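Local coordinates for tetratricopeptide TPR_2 repeat protein (Thermobaculum terrenum, PDB 5DJS) that is of unknown function but joins tetratricopeptide repeats to a GT-B-type glycosyltransferase family 41 fold that holds uridine-5'-diphosphate, at residues 92-95 and 96-99; 259-262 and 263-266; 398-401 and 402-406; 421-424 and 425-429; 514-517 and 518-522. The protein carries 1 engineered substitution. All blocks are in the same frame, centred on the assembly; numbering follows the deposited sequence.

In the fold
All five contacts are local turns of one chain, and their chemistry follows their place in the fold. Contact 1 starts helix 93-106 in the tetratricopeptide repeats, where backbone bonds and partly buried aliphatic packing prevail. Contacts 3 and 4 begin helices 400-405 and 423-430 of the second parallel sheet's domain; both touch uridine-5'-diphosphate, and the Arg400-Glu427 salt bridge joins them. Contact 4 is buried, whereas contact 3 mixes buried leucines with exposed polar residues. Contact 2, partly buried, leads into strand 263-266 of the first sheet; contact 5, near the end of helix 479-521, packs Met515 and Ala519 on that strand and Trp516 on Pro262 of the loop before it, leaving its arginines and Gln521 exposed.

Contact 1: 92-95 and 96-99; sequences QVER and GITS
Thr98 and Glu94 are joined by two hydrogen bonds that converge on one carbonyl oxygen. Thr98 OG1 donates to Glu94 O at 2.9 Å, and Thr98 N donates to the same Glu94 O at 3.2 Å, the two donors coming from opposite faces of the carbonyl plane. The hydroxyl gets there because OG1 lies beside its own backbone N (chi1 -51°), folded back along the helix. The remaining polar contacts are main-chain bonds of the first turns: Gly96 N to Gln92 O at 3.2 Å, Ile97 N to Val93 O at 3.0 Å and Ser99 N to Arg95 O at 3.2 Å. Gln92 holds the N-cap position, and its carbonyl accepts the first of these.

Apolar contact rests on Val93 CG1 and Ile97 CD1. The valine branch, turned anti to the backbone N (chi1 174°), meets Ile97 CD1 at 3.7 Å from Val93 CG1, the two side chains crossing at a slant. Glu94 lies beside Ile97 and points the same way, its carboxylate held by Ser124 OG and, weakly, by Tyr127 OH. Ile97 also packs on Leu117 and Ala120 of helix 111-120, and Ser99 on Leu83 and Leu87 of helix 77-89. This is the start of a helix wedged between its sequence neighbours, as in the stacked helices of tetratricopeptide repeats.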
loop_
_atom_site.group_PDB
_atom_site.type_symbol
_atom_site.label_atom_id
_atom_site.label_comp_id
_atom_site.label_asym_id
_atom_site.label_seq_id
_atom_site.Cartn_x
_atom_site.Cartn_y
_atom_site.Cartn_z
ATOM N N GLN A 92 -3.519 -16.201 -1.188
ATOM C CA GLN A 92 -4.557 -17.092 -0.658
ATOM C C GLN A 92 -5.414 -16.282 0.292
ATOM O O GLN A 92 -5.337 -16.453 1.506
ATOM C CB GLN A 92 -3.924 -18.299 0.046
ATOM C CG GLN A 92 -2.885 -19.010 -0.800
ATOM C CD GLN A 92 -2.265 -20.191 -0.101
ATOM O OE1 GLN A 92 -1.111 -20.137 0.335
ATOM N NE2 GLN A 92 -3.028 -21.269 0.019
ATOM N N VAL A 93 -6.242 -15.412 -0.282
ATOM C CA VAL A 93 -6.956 -14.381 0.476
ATOM C C VAL A 93 -8.004 -14.951 1.428
ATOM O O VAL A 93 -8.069 -14.520 2.572
ATOM C CB VAL A 93 -7.570 -13.292 -0.457
ATOM C CG1 VAL A 93 -8.444 -12.298 0.314
ATOM C CG2 VAL A 93 -6.462 -12.527 -1.174
ATOM N N GLU A 94 -8.822 -15.893 0.976
ATOM C CA GLU A 94 -9.877 -16.444 1.844
ATOM C C GLU A 94 -9.328 -17.274 3.011
ATOM O O GLU A 94 -9.880 -17.231 4.099
ATOM C CB GLU A 94 -10.899 -17.268 1.050
ATOM C CG GLU A 94 -11.693 -16.507 -0.017
ATOM C CD GLU A 94 -12.301 -15.186 0.461
ATOM O OE1 GLU A 94 -12.788 -15.102 1.620
ATOM O OE2 GLU A 94 -12.298 -14.223 -0.342
ATOM N N ARG A 95 -8.249 -18.018 2.778
ATOM C CA ARG A 95 -7.585 -18.787 3.841
ATOM C C ARG A 95 -6.983 -17.877 4.922
ATOM O O ARG A 95 -6.984 -18.234 6.113
ATOM C CB ARG A 95 -6.489 -19.702 3.277
ATOM C CG ARG A 95 -6.982 -21.012 2.687
ATOM C CD ARG A 95 -5.817 -21.926 2.329
ATOM N NE ARG A 95 -6.259 -23.245 1.862
ATOM C CZ ARG A 95 -6.738 -23.521 0.643
ATOM N NH1 ARG A 95 -6.870 -22.571 -0.289
ATOM N NH2 ARG A 95 -7.100 -24.768 0.343
ATOM N N GLY A 96 -6.459 -16.724 4.498
ATOM C CA GLY A 96 -5.904 -15.729 5.403
ATOM C C GLY A 96 -6.977 -15.029 6.219
ATOM O O GLY A 96 -6.836 -14.863 7.430
ATOM N N ILE A 97 -8.056 -14.618 5.559
ATOM C CA ILE A 97 -9.196 -13.992 6.245
ATOM C C ILE A 97 -9.656 -14.892 7.400
ATOM O O ILE A 97 -9.801 -14.424 8.521
ATOM C CB ILE A 97 -10.356 -13.658 5.260
ATOM C CG1 ILE A 97 -9.957 -12.460 4.371
ATOM C CG2 ILE A 97 -11.649 -13.322 6.000
ATOM C CD1 ILE A 97 -10.831 -12.246 3.146
ATOM N N THR A 98 -9.832 -16.184 7.123
ATOM C CA THR A 98 -10.140 -17.176 8.152
ATOM C C THR A 98 -9.147 -17.119 9.304
ATOM O O THR A 98 -9.562 -17.024 10.446
ATOM C CB THR A 98 -10.154 -18.602 7.580
ATOM O OG1 THR A 98 -10.996 -18.630 6.429
ATOM C CG2 THR A 98 -10.689 -19.606 8.617
ATOM N N SER A 99 -7.849 -17.182 9.005
ATOM C CA SER A 99 -6.819 -17.052 10.044
ATOM C C SER A 99 -6.955 -15.754 10.878
ATOM O O SER A 99 -6.760 -15.774 12.100
ATOM C CB SER A 99 -5.418 -17.156 9.456
ATOM O OG SER A 99 -4.939 -18.474 9.572
#

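Contact 2: 259-262 and 263-266; sequences RPAP and VQVT
Gln264 reaches back from the start of a strand to touch Arg259, Pro260 and Ala261 of the loop that leads into it. From CB the chain sets off beside its own backbone N (chi1 -61°) and then runs extended, which carries the amide along the loop. CG passes Ala261 O at 3.4 Å, and CD follows at 3.6 Å from the same Ala261 O. At the tip the amide divides. OE1 sits against the proline ring, 3.2 Å from Pro260 CD, with the side chain crossing that ring at about a right angle. NE2 lies 3.8 Å from Arg259 CA and bonds outside the turn, donating to Phe256 O and Ala278 O, so the buried amide ties the end of helix 253-257 to the loop before strand 281-285. Strand 263-266 belongs to the six-stranded parallel sheet of the first Rossmann-like half of the GT-B fold, and the loop turns the chain from helix 253-257 into it. Arg259 leaves the helix with positive phi (54°), and its guanidinium is turned 44° from the Gln264 amide. It forms a salt bridge with Asp280, whose carboxylate also accepts from Gln264 N, and NH1 donates to Pro149 O. At the loop's end the Pro262 ring touches Trp516 of helix 479-521, and Val263 packs on the same helix.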
loop_
_atom_site.group_PDB
_atom_site.type_symbol
_atom_site.label_atom_id
_atom_site.label_comp_id
_atom_site.label_asym_id
_atom_site.label_seq_id
_atom_site.Cartn_x
_atom_site.Cartn_y
_atom_site.Cartn_z
ATOM N N ARG A 259 -6.598 14.010 18.566
ATOM C CA ARG A 259 -6.612 15.350 17.951
ATOM C C ARG A 259 -5.474 16.277 18.405
ATOM O O ARG A 259 -5.738 17.375 18.879
ATOM C CB ARG A 259 -7.969 16.055 18.151
ATOM C CG ARG A 259 -9.097 15.432 17.367
ATOM C CD ARG A 259 -10.175 16.436 17.031
ATOM N NE ARG A 259 -10.837 16.070 15.776
ATOM C CZ ARG A 259 -12.095 15.645 15.641
ATOM N NH1 ARG A 259 -12.916 15.513 16.684
ATOM N NH2 ARG A 259 -12.551 15.357 14.424
ATOM N N PRO A 260 -4.203 15.852 18.245
ATOM C CA PRO A 260 -3.085 16.754 18.581
ATOM C C PRO A 260 -2.976 17.978 17.667
ATOM O O PRO A 260 -2.324 18.965 18.036
ATOM C CB PRO A 260 -1.850 15.854 18.441
ATOM C CG PRO A 260 -2.289 14.752 17.541
ATOM C CD PRO A 260 -3.720 14.510 17.896
ATOM N N ALA A 261 -3.591 17.893 16.485
ATOM C CA ALA A 261 -3.657 18.996 15.541
ATOM C C ALA A 261 -5.116 19.271 15.171
ATOM O O ALA A 261 -5.934 18.335 15.128
ATOM C CB ALA A 261 -2.862 18.657 14.293
ATOM N N PRO A 262 -5.448 20.546 14.891
ATOM C CA PRO A 262 -6.814 20.940 14.507
ATOM C C PRO A 262 -7.279 20.528 13.098
ATOM O O PRO A 262 -8.483 20.555 12.807
ATOM C CB PRO A 262 -6.751 22.454 14.567
ATOM C CG PRO A 262 -5.331 22.786 14.267
ATOM C CD PRO A 262 -4.525 21.700 14.904
ATOM N N VAL A 263 -6.336 20.220 12.215
ATOM C CA VAL A 263 -6.648 19.678 10.895
ATOM C C VAL A 263 -5.892 18.364 10.742
ATOM O O VAL A 263 -4.663 18.335 10.794
ATOM C CB VAL A 263 -6.255 20.663 9.775
ATOM C CG1 VAL A 263 -6.473 20.039 8.408
ATOM C CG2 VAL A 263 -7.054 21.956 9.898
ATOM N N GLN A 264 -6.633 17.279 10.558
ATOM C CA GLN A 264 -6.034 15.960 10.436
ATOM C C GLN A 264 -6.543 15.267 9.178
ATOM O O GLN A 264 -7.765 15.173 8.955
ATOM C CB GLN A 264 -6.315 15.149 11.694
ATOM C CG GLN A 264 -5.727 15.806 12.934
ATOM C CD GLN A 264 -5.627 14.882 14.124
ATOM O OE1 GLN A 264 -4.599 14.852 14.797
ATOM N NE2 GLN A 264 -6.690 14.124 14.399
ATOM N N VAL A 265 -5.584 14.788 8.379
ATOM C CA VAL A 265 -5.794 14.367 6.993
ATOM C C VAL A 265 -5.178 12.993 6.747
ATOM O O VAL A 265 -4.050 12.719 7.187
ATOM C CB VAL A 265 -5.085 15.341 6.027
ATOM C CG1 VAL A 265 -5.269 14.917 4.577
ATOM C CG2 VAL A 265 -5.573 16.766 6.220
ATOM N N THR A 266 -5.895 12.139 6.017
ATOM C CA THR A 266 -5.318 10.871 5.525
ATOM C C THR A 266 -5.180 10.953 3.994
ATOM O O THR A 266 -6.114 11.359 3.299
ATOM C CB THR A 266 -6.116 9.627 6.018
ATOM O OG1 THR A 266 -5.331 8.442 5.828
ATOM C CG2 THR A 266 -7.482 9.472 5.329
#

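Contact 3: 398-401 and 402-406; sequences MPRT and DLLAT. With UDP (uridine-5'-diphosphate), chain E.
The uridine-5'-diphosphate pocket has one wall at the start of helix 400-405, where Met398, Arg400 and Leu403 meet the ligand. The backbone of Met398 reads the base edge: ligand N3 donates to Met398 O at 2.9 Å, and Met398 N gives ligand O4 a weak bond. Bent at chi3 (-78°), the methionine chain brings CE to 3.5 Å from Leu403 CD1, crossing that side chain at about a right angle, and meets Thr406 CG2 tip to tip at 3.7 Å. The other branch of Leu403, CD2, lies 3.9 Å from ligand C2'. The helix opens with Leu403 N bound to Pro399 O and Leu404 N to Arg400 O; Thr406 OG1 returns to Leu403 O at 2.8 Å. Arg400 CG rests 3.9 Å from Leu404 CD2. Bends at chi2 and chi3 then carry the guanidinium to Glu427, its salt-bridge partner, with Tyr179 giving a cation-pi contact and ligand O2' near its plane at one edge. The base is thus matched by main-chain groups, while the CD2 branch of Leu403 packs against the ligand and the Arg400-Glu427 pair would probably keep both charged groups fixed beside the ribose.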
loop_
_atom_site.group_PDB
_atom_site.type_symbol
_atom_site.label_atom_id
_atom_site.label_comp_id
_atom_site.label_asym_id
_atom_site.label_seq_id
_atom_site.Cartn_x
_atom_site.Cartn_y
_atom_site.Cartn_z
ATOM N N MET A 398 12.641 -7.796 -8.248
ATOM C CA MET A 398 13.864 -7.100 -8.663
ATOM C C MET A 398 13.990 -5.705 -8.062
ATOM O O MET A 398 12.995 -5.137 -7.605
ATOM C CB MET A 398 13.827 -6.889 -10.167
ATOM C CG MET A 398 13.791 -8.153 -10.991
ATOM S SD MET A 398 13.641 -7.712 -12.723
ATOM C CE MET A 398 11.921 -7.322 -12.821
ATOM N N PRO A 399 15.210 -5.121 -8.108
ATOM C CA PRO A 399 15.375 -3.687 -7.845
ATOM C C PRO A 399 14.468 -2.816 -8.730
ATOM O O PRO A 399 13.998 -3.272 -9.778
ATOM C CB PRO A 399 16.855 -3.436 -8.167
ATOM C CG PRO A 399 17.527 -4.744 -7.912
ATOM C CD PRO A 399 16.514 -5.808 -8.241
ATOM N N ARG A 400 14.236 -1.581 -8.294
ATOM C CA ARG A 400 13.282 -0.657 -8.939
ATOM C C ARG A 400 13.574 -0.406 -10.432
ATOM O O ARG A 400 12.700 -0.633 -11.264
ATOM C CB ARG A 400 13.225 0.663 -8.147
ATOM C CG ARG A 400 12.570 1.866 -8.826
ATOM C CD ARG A 400 11.155 2.199 -8.352
ATOM N NE ARG A 400 11.012 3.656 -8.174
ATOM C CZ ARG A 400 9.877 4.355 -8.246
ATOM N NH1 ARG A 400 8.709 3.770 -8.508
ATOM N NH2 ARG A 400 9.912 5.677 -8.058
ATOM N N THR A 401 14.780 0.055 -10.763
ATOM C CA THR A 401 15.140 0.350 -12.163
ATOM C C THR A 401 15.226 -0.902 -13.039
ATOM O O THR A 401 14.940 -0.830 -14.235
ATOM C CB THR A 401 16.475 1.119 -12.299
ATOM O OG1 THR A 401 17.513 0.409 -11.621
ATOM C CG2 THR A 401 16.357 2.536 -11.733
ATOM N N ASP A 402 15.631 -2.032 -12.454
ATOM C CA ASP A 402 15.600 -3.316 -13.160
ATOM C C ASP A 402 14.167 -3.703 -13.539
ATOM O O ASP A 402 13.943 -4.234 -14.627
ATOM C CB ASP A 402 16.255 -4.439 -12.332
ATOM C CG ASP A 402 17.779 -4.299 -12.230
ATOM O OD1 ASP A 402 18.317 -3.228 -12.570
ATOM O OD2 ASP A 402 18.445 -5.266 -11.799
ATOM N N LEU A 403 13.206 -3.429 -12.652
ATOM C CA LEU A 403 11.791 -3.727 -12.922
ATOM C C LEU A 403 11.210 -2.792 -13.969
ATOM O O LEU A 403 10.511 -3.236 -14.884
ATOM C CB LEU A 403 10.949 -3.653 -11.647
ATOM C CG LEU A 403 9.447 -3.977 -11.789
ATOM C CD1 LEU A 403 9.161 -5.470 -11.648
ATOM C CD2 LEU A 403 8.631 -3.176 -10.787
ATOM N N LEU A 404 11.474 -1.501 -13.819
ATOM C CA LEU A 404 11.125 -0.519 -14.853
ATOM C C LEU A 404 11.626 -0.942 -16.254
ATOM O O LEU A 404 10.886 -0.875 -17.243
ATOM C CB LEU A 404 11.685 0.868 -14.484
ATOM C CG LEU A 404 10.853 1.943 -13.755
ATOM C CD1 LEU A 404 9.484 1.483 -13.294
ATOM C CD2 LEU A 404 11.643 2.533 -12.593
ATOM N N ALA A 405 12.875 -1.396 -16.318
ATOM C CA ALA A 405 13.495 -1.823 -17.575
ATOM C C ALA A 405 12.766 -2.999 -18.239
ATOM O O ALA A 405 12.728 -3.051 -19.464
ATOM C CB ALA A 405 14.974 -2.156 -17.364
ATOM N N THR A 406 12.175 -3.915 -17.456
ATOM C CA THR A 406 11.438 -5.073 -18.025
ATOM C C THR A 406 10.077 -4.706 -18.625
ATOM O O THR A 406 9.435 -5.557 -19.225
ATOM C CB THR A 406 11.217 -6.244 -17.020
ATOM O OG1 THR A 406 10.354 -5.824 -15.958
ATOM C CG2 THR A 406 12.537 -6.773 -16.457
HETATM N N1 UDP E . 8.594 -3.327 -6.827
HETATM C C2 UDP E . 9.928 -3.822 -6.911
HETATM N N3 UDP E . 10.147 -5.099 -7.275
HETATM C C4 UDP E . 9.127 -5.921 -7.567
HETATM C C5 UDP E . 7.814 -5.475 -7.503
HETATM C C6 UDP E . 7.570 -4.160 -7.126
HETATM O O2 UDP E . 10.915 -3.093 -6.648
HETATM O O4 UDP E . 9.348 -7.095 -7.901
HETATM C "C1'" UDP E . 8.344 -1.923 -6.433
HETATM C "C2'" UDP E . 7.712 -1.182 -7.595
HETATM O "O2'" UDP E . 8.374 0.081 -7.698
HETATM C "C3'" UDP E . 6.232 -1.102 -7.236
HETATM C "C4'" UDP E . 6.182 -1.224 -5.714
HETATM O "O4'" UDP E . 7.441 -1.792 -5.321
HETATM O "O3'" UDP E . 5.623 0.104 -7.679
HETATM C "C5'" UDP E . 5.064 -2.098 -5.144
HETATM O "O5'" UDP E . 3.855 -2.035 -5.898
HETATM P PA UDP E . 2.692 -3.132 -5.632
HETATM O O1A UDP E . 2.277 -2.990 -4.187
HETATM O O2A UDP E . 3.203 -4.455 -6.152
HETATM O O3A UDP E . 1.434 -2.738 -6.573
HETATM P PB UDP E . 0.706 -1.295 -6.578
HETATM O O1B UDP E . 1.797 -0.271 -6.680
HETATM O O2B UDP E . -0.117 -1.328 -7.824
HETATM O O3B UDP E . -0.097 -1.259 -5.300
#

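Contact 4: 421-424 and 425-429; sequences GCTT and SLEAL. With UDP (uridine-5'-diphosphate), chain E.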
loop_
_atom_site.group_PDB
_atom_site.type_symbol
_atom_site.label_atom_id
_atom_site.label_comp_id
_atom_site.label_asym_id
_atom_site.label_seq_id
_atom_site.Cartn_x
_atom_site.Cartn_y
_atom_site.Cartn_z
ATOM N N GLY A 421 -4.339 -1.489 -8.881
ATOM C CA GLY A 421 -2.982 -1.059 -8.633
ATOM C C GLY A 421 -2.872 0.449 -8.756
ATOM O O GLY A 421 -3.841 1.124 -9.089
ATOM N N CYS A 422 -1.694 0.982 -8.470
ATOM C CA CYS A 422 -1.498 2.417 -8.499
ATOM C C CYS A 422 -0.112 2.739 -8.996
ATOM O O CYS A 422 0.041 3.235 -10.107
ATOM C CB CYS A 422 -1.732 3.022 -7.114
ATOM S SG CYS A 422 -1.412 4.793 -7.026
ATOM N N THR A 423 0.900 2.420 -8.201
ATOM C CA THR A 423 2.249 2.815 -8.568
ATOM C C THR A 423 2.791 1.911 -9.687
ATOM O O THR A 423 3.571 2.391 -10.510
ATOM C CB THR A 423 3.231 3.039 -7.368
ATOM O OG1 THR A 423 4.443 2.316 -7.575
ATOM C CG2 THR A 423 2.645 2.674 -6.002
ATOM N N THR A 424 2.349 0.650 -9.767
ATOM C CA THR A 424 2.761 -0.216 -10.890
ATOM C C THR A 424 2.163 0.304 -12.194
ATOM O O THR A 424 2.816 0.290 -13.236
ATOM C CB THR A 424 2.380 -1.712 -10.726
ATOM O OG1 THR A 424 0.960 -1.862 -10.747
ATOM C CG2 THR A 424 2.944 -2.310 -9.448
ATOM N N SER A 425 0.921 0.773 -12.132
ATOM C CA SER A 425 0.275 1.360 -13.314
ATOM C C SER A 425 0.992 2.617 -13.787
ATOM O O SER A 425 1.233 2.782 -14.987
ATOM C CB SER A 425 -1.187 1.675 -13.030
ATOM O OG SER A 425 -1.791 0.533 -12.481
ATOM N N LEU A 426 1.338 3.488 -12.838
ATOM C CA LEU A 426 2.084 4.696 -13.149
ATOM C C LEU A 426 3.466 4.344 -13.711
ATOM O O LEU A 426 3.916 4.954 -14.682
ATOM C CB LEU A 426 2.208 5.585 -11.914
ATOM C CG LEU A 426 3.009 6.874 -12.075
ATOM C CD1 LEU A 426 2.330 7.838 -13.031
ATOM C CD2 LEU A 426 3.194 7.519 -10.717
ATOM N N GLU A 427 4.121 3.351 -13.116
ATOM C CA GLU A 427 5.412 2.887 -13.611
ATOM C C GLU A 427 5.345 2.396 -15.052
ATOM O O GLU A 427 6.272 2.632 -15.825
ATOM C CB GLU A 427 5.972 1.783 -12.711
ATOM C CG GLU A 427 6.538 2.307 -11.396
ATOM C CD GLU A 427 6.912 1.212 -10.425
ATOM O OE1 GLU A 427 6.457 0.050 -10.585
ATOM O OE2 GLU A 427 7.671 1.526 -9.490
ATOM N N ALA A 428 4.260 1.706 -15.398
ATOM C CA ALA A 428 4.042 1.221 -16.762
ATOM C C ALA A 428 3.972 2.392 -17.735
ATOM O O ALA A 428 4.726 2.437 -18.713
ATOM C CB ALA A 428 2.769 0.382 -16.845
ATOM N N LEU A 429 3.091 3.346 -17.442
ATOM C CA LEU A 429 2.953 4.544 -18.274
ATOM C C LEU A 429 4.290 5.279 -18.451
ATOM O O LEU A 429 4.624 5.670 -19.564
ATOM C CB LEU A 429 1.891 5.505 -17.715
ATOM C CG LEU A 429 0.439 5.029 -17.520
ATOM C CD1 LEU A 429 -0.492 6.224 -17.380
ATOM C CD2 LEU A 429 -0.057 4.119 -18.629
HETATM N N1 UDP E . 8.594 -3.327 -6.827
HETATM C C2 UDP E . 9.928 -3.822 -6.911
HETATM N N3 UDP E . 10.147 -5.099 -7.275
HETATM C C4 UDP E . 9.127 -5.921 -7.567
HETATM C C5 UDP E . 7.814 -5.475 -7.503
HETATM C C6 UDP E . 7.570 -4.160 -7.126
HETATM O O2 UDP E . 10.915 -3.093 -6.648
HETATM O O4 UDP E . 9.348 -7.095 -7.901
HETATM C "C1'" UDP E . 8.344 -1.923 -6.433
HETATM C "C2'" UDP E . 7.712 -1.182 -7.595
HETATM O "O2'" UDP E . 8.374 0.081 -7.698
HETATM C "C3'" UDP E . 6.232 -1.102 -7.236
HETATM C "C4'" UDP E . 6.182 -1.224 -5.714
HETATM O "O4'" UDP E . 7.441 -1.792 -5.321
HETATM O "O3'" UDP E . 5.623 0.104 -7.679
HETATM C "C5'" UDP E . 5.064 -2.098 -5.144
HETATM O "O5'" UDP E . 3.855 -2.035 -5.898
HETATM P PA UDP E . 2.692 -3.132 -5.632
HETATM O O1A UDP E . 2.277 -2.990 -4.187
HETATM O O2A UDP E . 3.203 -4.455 -6.152
HETATM O O3A UDP E . 1.434 -2.738 -6.573
HETATM P PB UDP E . 0.706 -1.295 -6.578
HETATM O O1B UDP E . 1.797 -0.271 -6.680
HETATM O O2B UDP E . -0.117 -1.328 -7.824
HETATM O O3B UDP E . -0.097 -1.259 -5.300
HETATM O O HOH W 1 -1.491 -2.293 -12.194
#
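Residues 421-429 turn from a loop into a helix with Cys422 at the N-cap position, Leu426 N bonding to Cys422 O at 3.0 Å and Glu427 N to Thr423 O at 2.8 Å. The start of the helix grips the beta-phosphate of uridine-5'-diphosphate. Cys422 N donates to ligand O2B at 2.9 Å, and Thr424 N to ligand O1B at 3.3 Å, while Thr423 N adds a weak bond to that same O1B; the helix dipole would probably favour this anion. Such a phosphate-binding helix start belongs to the beta-alpha-beta unit of strand 412-414, helix 423-430 and strand 435-438 in the second half of the GT-B fold. One turn on, Glu427 runs extended beyond CG (chi2 172°), CG passing 3.1 Å from Thr423 O, and its carboxylate meets both ribose hydroxyls. Thr423 OG1 donates to O3'. Thr424 OG1, bonded to Asn337, takes a proton from a water 2.9 Å away that also bonds Ser425 OG.

Contact 5: 514-517 and 518-522; sequences RMWR and DACQT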
loop_
_atom_site.group_PDB
_atom_site.type_symbol
_atom_site.label_atom_id
_atom_site.label_comp_id
_atom_site.label_asym_id
_atom_site.label_seq_id
_atom_site.Cartn_x
_atom_site.Cartn_y
_atom_site.Cartn_z
ATOM N N ARG A 514 -7.574 25.519 2.334
ATOM C CA ARG A 514 -9.024 25.599 2.457
ATOM C C ARG A 514 -9.532 24.777 3.643
ATOM O O ARG A 514 -10.560 25.111 4.226
ATOM C CB ARG A 514 -9.691 25.221 1.130
ATOM C CG ARG A 514 -9.510 26.327 0.084
ATOM C CD ARG A 514 -9.538 25.857 -1.369
ATOM N NE ARG A 514 -10.602 24.889 -1.610
ATOM C CZ ARG A 514 -11.903 25.175 -1.707
ATOM N NH1 ARG A 514 -12.358 26.428 -1.590
ATOM N NH2 ARG A 514 -12.771 24.186 -1.923
ATOM N N MET A 515 -8.802 23.719 4.004
ATOM C CA MET A 515 -9.016 23.011 5.271
ATOM C C MET A 515 -8.754 23.940 6.460
ATOM O O MET A 515 -9.510 23.941 7.439
ATOM C CB MET A 515 -8.060 21.815 5.417
ATOM C CG MET A 515 -8.281 20.631 4.490
ATOM S SD MET A 515 -6.869 19.492 4.580
ATOM C CE MET A 515 -6.956 18.762 2.949
ATOM N N TRP A 516 -7.653 24.684 6.376
ATOM C CA TRP A 516 -7.242 25.606 7.432
ATOM C C TRP A 516 -8.177 26.813 7.553
ATOM O O TRP A 516 -8.584 27.161 8.661
ATOM C CB TRP A 516 -5.798 26.068 7.220
ATOM C CG TRP A 516 -5.348 27.057 8.238
ATOM C CD1 TRP A 516 -5.208 28.392 8.059
ATOM C CD2 TRP A 516 -4.996 26.793 9.601
ATOM N NE1 TRP A 516 -4.782 28.987 9.221
ATOM C CE2 TRP A 516 -4.642 28.027 10.185
ATOM C CE3 TRP A 516 -4.943 25.635 10.388
ATOM C CZ2 TRP A 516 -4.239 28.141 11.516
ATOM C CZ3 TRP A 516 -4.543 25.749 11.720
ATOM C CH2 TRP A 516 -4.193 26.996 12.267
ATOM N N ARG A 517 -8.517 27.443 6.428
ATOM C CA ARG A 517 -9.492 28.534 6.443
ATOM C C ARG A 517 -10.756 28.081 7.166
ATOM O O ARG A 517 -11.195 28.749 8.090
ATOM C CB ARG A 517 -9.832 29.058 5.030
ATOM C CG ARG A 517 -11.099 29.931 4.988
ATOM C CD ARG A 517 -11.233 30.837 3.767
ATOM N NE ARG A 517 -10.907 30.169 2.504
ATOM C CZ ARG A 517 -9.749 30.266 1.839
ATOM N NH1 ARG A 517 -8.732 31.014 2.285
ATOM N NH2 ARG A 517 -9.600 29.591 0.700
ATOM N N ASP A 518 -11.309 26.942 6.748
ATOM C CA ASP A 518 -12.550 26.392 7.331
ATOM C C ASP A 518 -12.463 26.075 8.831
ATOM O O ASP A 518 -13.469 26.167 9.534
ATOM C CB ASP A 518 -13.014 25.138 6.566
ATOM C CG ASP A 518 -13.589 25.460 5.189
ATOM O OD1 ASP A 518 -13.243 26.506 4.596
ATOM O OD2 ASP A 518 -14.388 24.646 4.686
ATOM N N ALA A 519 -11.277 25.704 9.311
ATOM C CA ALA A 519 -11.061 25.462 10.741
ATOM C C ALA A 519 -11.117 26.766 11.547
ATOM O O ALA A 519 -11.747 26.818 12.605
ATOM C CB ALA A 519 -9.734 24.748 10.969
ATOM N N CYS A 520 -10.462 27.810 11.034
ATOM C CA CYS A 520 -10.515 29.155 11.629
ATOM C C CYS A 520 -11.909 29.782 11.491
ATOM O O CYS A 520 -12.515 30.168 12.484
ATOM C CB CYS A 520 -9.463 30.069 10.987
ATOM S SG CYS A 520 -7.788 29.381 10.974
ATOM N N GLN A 521 -12.397 29.857 10.252
ATOM C CA GLN A 521 -13.744 30.365 9.898
ATOM C C GLN A 521 -14.852 30.023 10.906
ATOM O O GLN A 521 -15.445 30.932 11.489
ATOM C CB GLN A 521 -14.120 29.880 8.471
ATOM C CG GLN A 521 -15.595 29.888 8.047
ATOM C CD GLN A 521 -16.348 31.183 8.342
ATOM O OE1 GLN A 521 -17.521 31.144 8.719
ATOM N NE2 GLN A 521 -15.689 32.329 8.175
ATOM N N THR A 522 -15.112 28.731 11.114
ATOM C CA THR A 522 -16.257 28.282 11.936
ATOM C C THR A 522 -16.108 28.507 13.457
ATOM O O THR A 522 -17.043 28.224 14.210
ATOM C CB THR A 522 -16.637 26.802 11.654
ATOM O OG1 THR A 522 -15.496 25.955 11.846
ATOM C CG2 THR A 522 -17.180 26.644 10.222
#
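Trp516 carries Cys520 on one face of its indole. The sulfur SG sits 3.7 Å from the centroid of the five-membered ring, offset toward the rim, a sulfur-aromatic contact one helical turn apart; it lies 3.5 Å from both Trp516 NE1 and Trp516 CE2. The indole is thrown anti to its backbone N (chi1 177°), and Cys520 SG, beside its own N (chi1 -52°), leans back over it. At the edge NE1 donates to Asp158 O, which, with the sulfur on the face, should limit the rotation of the buried ring. The other flat groups stand apart: the Arg517 guanidinium and the Asp518 carboxylate are turned 64° from each other, with Arg517 NE 4.8 Å from Asp518 OD1, which would allow at most a mild attraction, the charged atoms not being in contact.

Main-chain bonds of the helix join the two segments. Cys520 N meets Trp516 O at 3.1 Å and Gln521 N meets Arg517 O at 2.7 Å. Past the last turn, Thr522 OG1 donates back to Asp518 O at 3.1 Å. Helix 479-521 lies against the first parallel sheet here: Met515 packs on Val263 and Val265 of strand 263-266 and on Tyr281 and Val283 of strand 281-285, Ala519 on Val263, and Trp516 on the loop residues Pro154, Arg161 and Asp239.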